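Local coordinates for ThreeFoil (Artificial gene, PDB 3PG0), which is a designed beta-trefoil of three repeated modules that probably binds sugars, as its ricin-type lectin relatives do, and holds a sodium ion between the modules, at residues L31-S36 / V53-Y58; L40-A45 / D49-I54; L125-S130 / V147-Y152. All blocks are in the same frame, centred on the assembly; numbering follows the deposited sequence.

Interaction 1 of 3, residues L31-S36 / V53-Y58; sequences LVARHS and VIQYSY. With NA (sodium ion), chain G.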
loop_
_atom_site.group_PDB
_atom_site.type_symbol
_atom_site.label_atom_id
_atom_site.label_comp_id
_atom_site.label_asym_id
_atom_site.label_seq_id
_atom_site.Cartn_x
_atom_site.Cartn_y
_atom_site.Cartn_z
ATOM N N LEU A 31 4.092 -0.745 6.818
ATOM C CA LEU A 31 4.167 -1.789 5.814
ATOM C C LEU A 31 5.513 -1.667 5.139
ATOM O O LEU A 31 5.806 -0.646 4.512
ATOM C CB LEU A 31 3.025 -1.663 4.785
ATOM C CG LEU A 31 1.670 -2.184 5.260
ATOM C CD1 LEU A 31 1.055 -1.208 6.211
ATOM C CD2 LEU A 31 0.735 -2.416 4.079
ATOM N N VAL A 32 6.330 -2.712 5.275
ATOM C CA VAL A 32 7.723 -2.676 4.838
ATOM C C VAL A 32 7.920 -3.666 3.698
ATOM O O VAL A 32 7.606 -4.851 3.836
ATOM C CB VAL A 32 8.671 -3.048 6.000
ATOM C CG1 VAL A 32 10.120 -3.050 5.537
ATOM C CG2 VAL A 32 8.477 -2.083 7.156
ATOM N N ALA A 33 8.424 -3.176 2.569
ATOM C CA ALA A 33 8.678 -4.049 1.422
ATOM C C ALA A 33 9.830 -4.998 1.716
ATOM O O ALA A 33 10.861 -4.604 2.283
ATOM C CB ALA A 33 8.963 -3.228 0.172
ATOM N N ARG A 34 9.659 -6.252 1.316
ATOM C CA ARG A 34 10.636 -7.287 1.647
ATOM C C ARG A 34 11.990 -7.023 1.010
ATOM O O ARG A 34 13.031 -7.250 1.632
ATOM C CB ARG A 34 10.107 -8.651 1.217
ATOM C CG ARG A 34 11.028 -9.800 1.558
ATOM C CD ARG A 34 10.383 -11.148 1.278
ATOM N NE ARG A 34 11.280 -12.228 1.696
ATOM C CZ ARG A 34 10.960 -13.520 1.690
ATOM N NH1 ARG A 34 9.761 -13.911 1.286
ATOM N NH2 ARG A 34 11.843 -14.427 2.096
ATOM N N HIS A 35 11.983 -6.549 -0.230
ATOM C CA HIS A 35 13.245 -6.364 -0.941
ATOM C C HIS A 35 14.058 -5.205 -0.372
ATOM O O HIS A 35 15.270 -5.296 -0.260
ATOM C CB HIS A 35 13.006 -6.181 -2.452
ATOM C CG HIS A 35 12.451 -4.835 -2.820
ATOM N ND1 HIS A 35 11.315 -4.311 -2.239
ATOM C CD2 HIS A 35 12.890 -3.902 -3.699
ATOM C CE1 HIS A 35 11.070 -3.118 -2.755
ATOM N NE2 HIS A 35 12.012 -2.849 -3.646
ATOM N N SER A 36 13.387 -4.123 0.015
ATOM C CA SER A 36 14.097 -2.879 0.306
ATOM C C SER A 36 14.159 -2.568 1.789
ATOM O O SER A 36 15.046 -1.828 2.236
ATOM C CB SER A 36 13.410 -1.708 -0.391
ATOM O OG SER A 36 12.116 -1.517 0.164
ATOM N N VAL A 53 1.692 7.628 -3.533
ATOM C CA VAL A 53 2.208 6.683 -2.542
ATOM C C VAL A 53 3.500 6.083 -3.084
ATOM O O VAL A 53 3.570 5.647 -4.238
ATOM C CB VAL A 53 1.170 5.588 -2.208
ATOM C CG1 VAL A 53 1.809 4.469 -1.366
ATOM C CG2 VAL A 53 -0.020 6.222 -1.491
ATOM N N ILE A 54 4.524 6.080 -2.242
ATOM C CA ILE A 54 5.878 5.717 -2.646
ATOM C C ILE A 54 6.466 4.806 -1.585
ATOM O O ILE A 54 5.814 4.464 -0.604
ATOM C CB ILE A 54 6.781 6.960 -2.767
ATOM C CG1 ILE A 54 6.824 7.728 -1.431
ATOM C CG2 ILE A 54 6.295 7.868 -3.896
ATOM C CD1 ILE A 54 7.781 8.930 -1.441
ATOM N N GLN A 55 7.710 4.408 -1.793
ATOM C CA GLN A 55 8.472 3.724 -0.764
ATOM C C GLN A 55 9.495 4.701 -0.199
ATOM O O GLN A 55 10.042 5.520 -0.930
ATOM C CB GLN A 55 9.137 2.485 -1.356
ATOM C CG GLN A 55 10.595 2.351 -1.080
ATOM C CD GLN A 55 11.211 1.175 -1.808
ATOM O OE1 GLN A 55 10.826 0.011 -1.595
ATOM N NE2 GLN A 55 12.175 1.467 -2.676
ATOM N N TYR A 56 9.719 4.658 1.105
ATOM C CA TYR A 56 10.682 5.571 1.706
ATOM C C TYR A 56 11.202 5.009 3.023
ATOM O O TYR A 56 10.474 4.341 3.757
ATOM C CB TYR A 56 10.058 6.963 1.916
ATOM C CG TYR A 56 11.051 8.115 1.895
ATOM C CD1 TYR A 56 11.317 8.800 0.715
ATOM C CD2 TYR A 56 11.687 8.531 3.056
ATOM C CE1 TYR A 56 12.217 9.859 0.693
ATOM C CE2 TYR A 56 12.578 9.583 3.039
ATOM C CZ TYR A 56 12.842 10.239 1.860
ATOM O OH TYR A 56 13.738 11.290 1.853
ATOM N N SER A 57 12.470 5.275 3.321
ATOM C CA SER A 57 13.029 4.864 4.601
ATOM C C SER A 57 12.104 5.277 5.751
ATOM O O SER A 57 11.635 6.415 5.800
ATOM C CB SER A 57 14.399 5.502 4.802
ATOM O OG SER A 57 15.330 4.969 3.884
ATOM N N TYR A 58 11.872 4.357 6.684
ATOM C CA TYR A 58 10.931 4.608 7.778
ATOM C C TYR A 58 11.501 5.574 8.814
ATOM O O TYR A 58 12.590 5.344 9.354
ATOM C CB TYR A 58 10.534 3.303 8.472
ATOM C CG TYR A 58 9.367 3.481 9.404
ATOM C CD1 TYR A 58 8.095 3.695 8.894
ATOM C CD2 TYR A 58 9.527 3.455 10.790
ATOM C CE1 TYR A 58 7.009 3.864 9.717
ATOM C CE2 TYR A 58 8.436 3.631 11.634
ATOM C CZ TYR A 58 7.180 3.831 11.092
ATOM O OH TYR A 58 6.089 4.008 11.920
HETATM NA NA NA G . 2.387 5.563 -6.481
#
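One oxygen, OE1 of Gln-55, makes nearly the whole contact, and its hydroxyl donor approaches from an unusual side. Ser-36 OG donates to Gln-55 OE1 at 2.7 Å from above the amide plane, about 60° out of it and so not along a lone pair. In this beta-trefoil the bond ties the turn after strand 28-33 to the hairpin strand 53-56, two elements with no backbone pairing to each other. Gln-55 reaches across with a strained first torsion: chi1 of 130° lies about midway between staggered positions, and from CG onward the chain is extended. Its OE1 also meets His-35 CE1 at 3.3 Å, while Ala-33 CB lies 4.1 Å from the same OE1; a methyl, a ring CH and a hydroxyl all converge on this one oxygen of a buried residue. The ring and amide planes are inclined by 31°. Within the turn, Ser-36 CB sits 3.6 Å above the centre of the His-35 ring, packed on its face. Both polar ends continue to a third segment of the chain: His-35 NE2 and Gln-55 NE2 each hydrogen-bond to Ser-140 O, and Gln-55 NE2 also to Ser-142 O.

Interaction 2 of 3, residues L40-A45 / D49-I54; sequences LDVENA and DGANVI. With NA (sodium ion), chain G.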
loop_
_atom_site.group_PDB
_atom_site.type_symbol
_atom_site.label_atom_id
_atom_site.label_comp_id
_atom_site.label_asym_id
_atom_site.label_seq_id
_atom_site.Cartn_x
_atom_site.Cartn_y
_atom_site.Cartn_z
ATOM N N LEU A 40 5.875 1.865 3.129
ATOM C CA LEU A 40 4.794 2.469 2.372
ATOM C C LEU A 40 4.521 3.875 2.904
ATOM O O LEU A 40 4.240 4.061 4.093
ATOM C CB LEU A 40 3.549 1.592 2.492
ATOM C CG LEU A 40 2.389 1.877 1.540
ATOM C CD1 LEU A 40 2.786 1.520 0.105
ATOM C CD2 LEU A 40 1.173 1.068 1.992
ATOM N N ASP A 41 4.580 4.862 2.012
ATOM C CA ASP A 41 4.729 6.251 2.414
ATOM C C ASP A 41 3.880 7.172 1.529
ATOM O O ASP A 41 3.915 7.060 0.305
ATOM C CB ASP A 41 6.227 6.581 2.305
ATOM C CG ASP A 41 6.560 8.030 2.634
ATOM O OD1 ASP A 41 6.020 8.958 1.986
ATOM O OD2 ASP A 41 7.411 8.236 3.517
ATOM N N VAL A 42 3.106 8.073 2.144
ATOM C CA VAL A 42 2.421 9.099 1.348
ATOM C C VAL A 42 3.346 10.301 1.181
ATOM O O VAL A 42 3.735 10.954 2.157
ATOM C CB VAL A 42 1.098 9.569 1.969
ATOM C CG1 VAL A 42 0.456 10.639 1.076
ATOM C CG2 VAL A 42 0.140 8.383 2.162
ATOM N N GLU A 43 3.663 10.590 -0.074
ATOM C CA GLU A 43 4.767 11.464 -0.442
ATOM C C GLU A 43 4.708 12.844 0.213
ATOM O O GLU A 43 3.736 13.595 0.040
ATOM C CB GLU A 43 4.839 11.591 -1.963
ATOM C CG GLU A 43 6.033 12.381 -2.446
ATOM C CD GLU A 43 6.191 12.303 -3.944
ATOM O OE1 GLU A 43 5.168 12.398 -4.654
ATOM O OE2 GLU A 43 7.337 12.139 -4.406
ATOM N N ASN A 44 5.756 13.154 0.974
ATOM C CA ASN A 44 5.935 14.463 1.596
ATOM C C ASN A 44 4.821 14.849 2.567
ATOM O O ASN A 44 4.608 16.035 2.859
ATOM C CB ASN A 44 6.149 15.540 0.534
ATOM C CG ASN A 44 7.435 15.318 -0.258
ATOM O OD1 ASN A 44 8.441 14.858 0.291
ATOM N ND2 ASN A 44 7.404 15.629 -1.547
ATOM N N ALA A 45 4.112 13.831 3.056
ATOM C CA ALA A 45 3.056 14.015 4.052
ATOM C C ALA A 45 1.943 14.924 3.555
ATOM O O ALA A 45 1.234 15.560 4.342
ATOM C CB ALA A 45 3.630 14.511 5.385
ATOM N N ASP A 49 -6.104 14.679 -1.676
ATOM C CA ASP A 49 -6.624 13.697 -2.614
ATOM C C ASP A 49 -5.663 13.625 -3.791
ATOM O O ASP A 49 -5.330 14.652 -4.400
ATOM C CB ASP A 49 -8.004 14.110 -3.116
ATOM C CG ASP A 49 -9.077 13.922 -2.078
ATOM O OD1 ASP A 49 -8.943 12.997 -1.251
ATOM O OD2 ASP A 49 -10.069 14.677 -2.107
ATOM N N GLY A 50 -5.215 12.412 -4.105
ATOM C CA GLY A 50 -4.334 12.180 -5.235
ATOM C C GLY A 50 -2.841 12.205 -4.923
ATOM O O GLY A 50 -2.021 11.965 -5.823
ATOM N N ALA A 51 -2.471 12.492 -3.675
ATOM C CA ALA A 51 -1.048 12.472 -3.316
ATOM C C ALA A 51 -0.475 11.098 -3.604
ATOM O O ALA A 51 -1.142 10.085 -3.407
ATOM C CB ALA A 51 -0.847 12.827 -1.850
ATOM N N ASN A 52 0.763 11.064 -4.080
ATOM C CA ASN A 52 1.349 9.806 -4.533
ATOM C C ASN A 52 1.797 8.943 -3.365
ATOM O O ASN A 52 2.246 9.459 -2.347
ATOM C CB ASN A 52 2.542 10.078 -5.439
ATOM C CG ASN A 52 2.917 8.864 -6.275
ATOM O OD1 ASN A 52 2.072 8.032 -6.570
ATOM N ND2 ASN A 52 4.187 8.737 -6.620
ATOM N N VAL A 53 1.692 7.628 -3.533
ATOM C CA VAL A 53 2.208 6.683 -2.542
ATOM C C VAL A 53 3.500 6.083 -3.084
ATOM O O VAL A 53 3.570 5.647 -4.238
ATOM C CB VAL A 53 1.170 5.588 -2.208
ATOM C CG1 VAL A 53 1.809 4.469 -1.366
ATOM C CG2 VAL A 53 -0.020 6.222 -1.491
ATOM N N ILE A 54 4.524 6.080 -2.242
ATOM C CA ILE A 54 5.878 5.717 -2.646
ATOM C C ILE A 54 6.466 4.806 -1.585
ATOM O O ILE A 54 5.814 4.464 -0.604
ATOM C CB ILE A 54 6.781 6.960 -2.767
ATOM C CG1 ILE A 54 6.824 7.728 -1.431
ATOM C CG2 ILE A 54 6.295 7.868 -3.896
ATOM C CD1 ILE A 54 7.781 8.930 -1.441
HETATM NA NA NA G . 2.387 5.563 -6.481
HETATM O O HOH W 1 2.402 13.387 -4.519
HETATM O O HOH W 2 6.425 10.413 -6.728
#
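Asp-41 and Ile-54 form an antiparallel hydrogen-bonded pair in the beta hairpin of strands 39-42 and 53-56, one of the repeated hairpins of the beta-trefoil. Ile-54 N reaches Asp-41 O at 2.8 Å in a nearly straight bond (170° at the hydrogen); the return bond from Asp-41 N to Ile-54 O, 2.9 Å, is more bent at 138°. Beyond the non-hydrogen-bonded pair Val-42 and Val-53, Glu-43 N closes on Asn-52 O at 2.9 Å. One face of the hairpin is apolar: Leu-40 CD1 presses on Val-53 CG1 at 3.4 Å, tighter than usual carbon contact, and Val-42 packs its CG1 on Ala-51 CB. On the other face the side chains of Asp-41 and Ile-54 run side by side, and Ile-54 CG1, turned between the backbone N and the carbonyl carbon (chi1 58°), lies 3.7 Å from Asp-41 OD1. Gln-64 NE2 holds the other oxygen, Asp-41 OD2. Two waters join the Glu-43 carboxylate to Asn-52 beside this last backbone bond. The first donates to Glu-43 OE1 and accepts from Asn-52 N; the second accepts from Asn-52 ND2 at 2.8 Å and donates weakly to Glu-43 OE2. With its nitrogen on that water, the Asn-52 amide directs its oxygen the other way, OD1 binding the sodium ion at 2.5 Å.

Interaction 3 of 3, residues L125-S130 / V147-Y152; sequences LVARHS and VIQYSY. With NA (sodium ion), chain G.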
loop_
_atom_site.group_PDB
_atom_site.type_symbol
_atom_site.label_atom_id
_atom_site.label_comp_id
_atom_site.label_asym_id
_atom_site.label_seq_id
_atom_site.Cartn_x
_atom_site.Cartn_y
_atom_site.Cartn_z
ATOM N N LEU A 125 -0.826 -7.704 -0.900
ATOM C CA LEU A 125 -2.054 -6.934 -0.781
ATOM C C LEU A 125 -2.589 -6.796 -2.185
ATOM O O LEU A 125 -1.938 -6.209 -3.060
ATOM C CB LEU A 125 -1.804 -5.546 -0.173
ATOM C CG LEU A 125 -1.520 -5.502 1.331
ATOM C CD1 LEU A 125 -0.126 -6.015 1.648
ATOM C CD2 LEU A 125 -1.688 -4.074 1.863
ATOM N N VAL A 126 -3.779 -7.348 -2.397
ATOM C CA VAL A 126 -4.323 -7.467 -3.735
ATOM C C VAL A 126 -5.554 -6.573 -3.867
ATOM O O VAL A 126 -6.526 -6.720 -3.129
ATOM C CB VAL A 126 -4.687 -8.939 -4.049
ATOM C CG1 VAL A 126 -5.209 -9.072 -5.474
ATOM C CG2 VAL A 126 -3.487 -9.848 -3.830
ATOM N N ALA A 127 -5.513 -5.643 -4.811
ATOM C CA ALA A 127 -6.625 -4.713 -4.993
ATOM C C ALA A 127 -7.885 -5.438 -5.443
ATOM O O ALA A 127 -7.843 -6.285 -6.330
ATOM C CB ALA A 127 -6.253 -3.615 -5.996
ATOM N N ARG A 128 -9.012 -5.076 -4.850
ATOM C CA ARG A 128 -10.247 -5.801 -5.101
ATOM C C ARG A 128 -10.694 -5.710 -6.563
ATOM O O ARG A 128 -11.110 -6.706 -7.163
ATOM C CB ARG A 128 -11.353 -5.327 -4.142
ATOM C CG ARG A 128 -12.666 -6.100 -4.282
ATOM C CD ARG A 128 -13.643 -5.767 -3.159
ATOM N NE ARG A 128 -14.824 -6.620 -3.254
ATOM C CZ ARG A 128 -15.668 -6.832 -2.252
ATOM N NH1 ARG A 128 -15.465 -6.249 -1.073
ATOM N NH2 ARG A 128 -16.716 -7.626 -2.426
ATOM N N HIS A 129 -10.598 -4.522 -7.144
ATOM C CA HIS A 129 -11.105 -4.317 -8.506
ATOM C C HIS A 129 -10.262 -5.008 -9.581
ATOM O O HIS A 129 -10.795 -5.486 -10.584
ATOM C CB HIS A 129 -11.229 -2.819 -8.819
ATOM C CG HIS A 129 -9.918 -2.142 -9.066
ATOM N ND1 HIS A 129 -8.880 -2.180 -8.160
ATOM C CD2 HIS A 129 -9.478 -1.406 -10.115
ATOM C CE1 HIS A 129 -7.849 -1.506 -8.648
ATOM N NE2 HIS A 129 -8.188 -1.024 -9.831
ATOM N N SER A 130 -8.951 -5.074 -9.365
ATOM C CA SER A 130 -8.029 -5.456 -10.425
ATOM C C SER A 130 -7.382 -6.816 -10.230
ATOM O O SER A 130 -6.867 -7.398 -11.180
ATOM C CB SER A 130 -6.915 -4.420 -10.509
ATOM O OG SER A 130 -6.127 -4.479 -9.335
ATOM N N VAL A 147 5.138 3.337 -5.881
ATOM C CA VAL A 147 4.350 2.159 -5.557
ATOM C C VAL A 147 3.179 2.097 -6.536
ATOM O O VAL A 147 2.513 3.094 -6.789
ATOM C CB VAL A 147 3.866 2.192 -4.093
ATOM C CG1 VAL A 147 2.848 1.087 -3.836
ATOM C CG2 VAL A 147 5.077 1.998 -3.164
ATOM N N ILE A 148 2.977 0.920 -7.114
ATOM C CA ILE A 148 1.993 0.697 -8.169
ATOM C C ILE A 148 1.260 -0.611 -7.867
ATOM O O ILE A 148 1.494 -1.225 -6.820
ATOM C CB ILE A 148 2.710 0.568 -9.531
ATOM C CG1 ILE A 148 3.778 -0.542 -9.470
ATOM C CG2 ILE A 148 3.357 1.898 -9.905
ATOM C CD1 ILE A 148 4.487 -0.827 -10.792
ATOM N N GLN A 149 0.372 -1.035 -8.772
ATOM C CA GLN A 149 -0.152 -2.402 -8.718
ATOM C C GLN A 149 0.432 -3.203 -9.882
ATOM O O GLN A 149 0.760 -2.645 -10.927
ATOM C CB GLN A 149 -1.695 -2.439 -8.775
ATOM C CG GLN A 149 -2.250 -2.086 -10.144
ATOM C CD GLN A 149 -3.753 -2.199 -10.223
ATOM O OE1 GLN A 149 -4.444 -2.420 -9.213
ATOM N NE2 GLN A 149 -4.279 -2.050 -11.438
ATOM N N TYR A 150 0.583 -4.509 -9.695
ATOM C CA TYR A 150 1.065 -5.387 -10.763
ATOM C C TYR A 150 0.702 -6.813 -10.388
ATOM O O TYR A 150 0.690 -7.150 -9.207
ATOM C CB TYR A 150 2.595 -5.234 -10.910
ATOM C CG TYR A 150 3.109 -5.566 -12.291
ATOM C CD1 TYR A 150 3.181 -6.888 -12.728
ATOM C CD2 TYR A 150 3.506 -4.564 -13.156
ATOM C CE1 TYR A 150 3.632 -7.193 -13.993
ATOM C CE2 TYR A 150 3.967 -4.863 -14.437
ATOM C CZ TYR A 150 4.020 -6.176 -14.843
ATOM O OH TYR A 150 4.466 -6.485 -16.111
ATOM N N SER A 151 0.418 -7.661 -11.377
ATOM C CA SER A 151 0.138 -9.060 -11.078
ATOM C C SER A 151 1.187 -9.640 -10.140
ATOM O O SER A 151 2.383 -9.425 -10.331
ATOM C CB SER A 151 0.083 -9.891 -12.362
ATOM O OG SER A 151 -1.034 -9.525 -13.141
ATOM N N TYR A 152 0.741 -10.378 -9.129
ATOM C CA TYR A 152 1.676 -11.026 -8.214
ATOM C C TYR A 152 2.431 -12.156 -8.920
ATOM O O TYR A 152 1.821 -13.063 -9.521
ATOM C CB TYR A 152 0.957 -11.590 -6.984
ATOM C CG TYR A 152 1.924 -12.085 -5.933
ATOM C CD1 TYR A 152 2.592 -11.192 -5.098
ATOM C CD2 TYR A 152 2.196 -13.442 -5.795
ATOM C CE1 TYR A 152 3.487 -11.642 -4.142
ATOM C CE2 TYR A 152 3.089 -13.900 -4.845
ATOM C CZ TYR A 152 3.727 -13.007 -4.022
ATOM O OH TYR A 152 4.616 -13.476 -3.080
HETATM NA NA NA G . 2.387 5.563 -6.481
#
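Ser-130 and Gln-149 form a side-chain bridge, partly buried, between the turn that follows strand 123-127 and strand 147-150 of the hairpin. The hydroxyl is the donor: Ser-130 OG lies 2.7 Å from Gln-149 OE1, above the carbonyl plane and tilted 46° out of it, with the C=O pointing past the serine rather than at it. Gln-149 spans the gap with CG set between its backbone N and carbonyl carbon (chi1 72°) and an extended chain beyond. The amide then lies with its nitrogen on the serine's side as well, NE2 coming to 3.7 Å from Ser-130 CB. Only side chains bridge the two segments; the nearest CA pair, Ala-127 and Gln-149, is 7.8 Å apart. The bridge belongs to the beta-trefoil, where it links a strand of the barrel to the second strand of the hairpin that follows it in the chain. The C=O points almost straight at the methyl Ala-127 CB, 3.9 Å from Gln-149 OE1, and Val-89, on strand 86-89, covers Ala-127, His-129 and Gln-149 together. The imidazole comes obliquely to the amide, its plane 24° from that of the amide, with His-129 CE1 3.6 Å from Gln-149 OE1. Ser-130 CB rests on one face of that ring, over its centre. Further polar bonds lead into the neighbouring loop: His-129 NE2 donates to Ser-93 O, and Gln-149 NE2 to Ser-95 O.

In the fold
Interactions 1 and 3 are the same contact in two modules of the trefoil, with centres 16 Å apart, and differ in how the glutamine is turned, at its first torsion and at its amide. Interaction 2 shares Val-53 and Ile-54 with interaction 1, its centre 12 Å away, and Leu-31 O meets Leu-40 N at 2.9 Å between them. All three converge on the sodium ion: Val-53 O serves interactions 1 and 2, Val-147 O interaction 3, and Asn-52, Asn-99, Val-100 and Asn-146 complete the six ligands. Near the metal, Val-53 O and Val-147 N are 3.2 Å apart, a probable hydrogen bond between modules. Deeper in the core, Leu-31 CD2 touches Leu-125 CD2 at 3.7 Å.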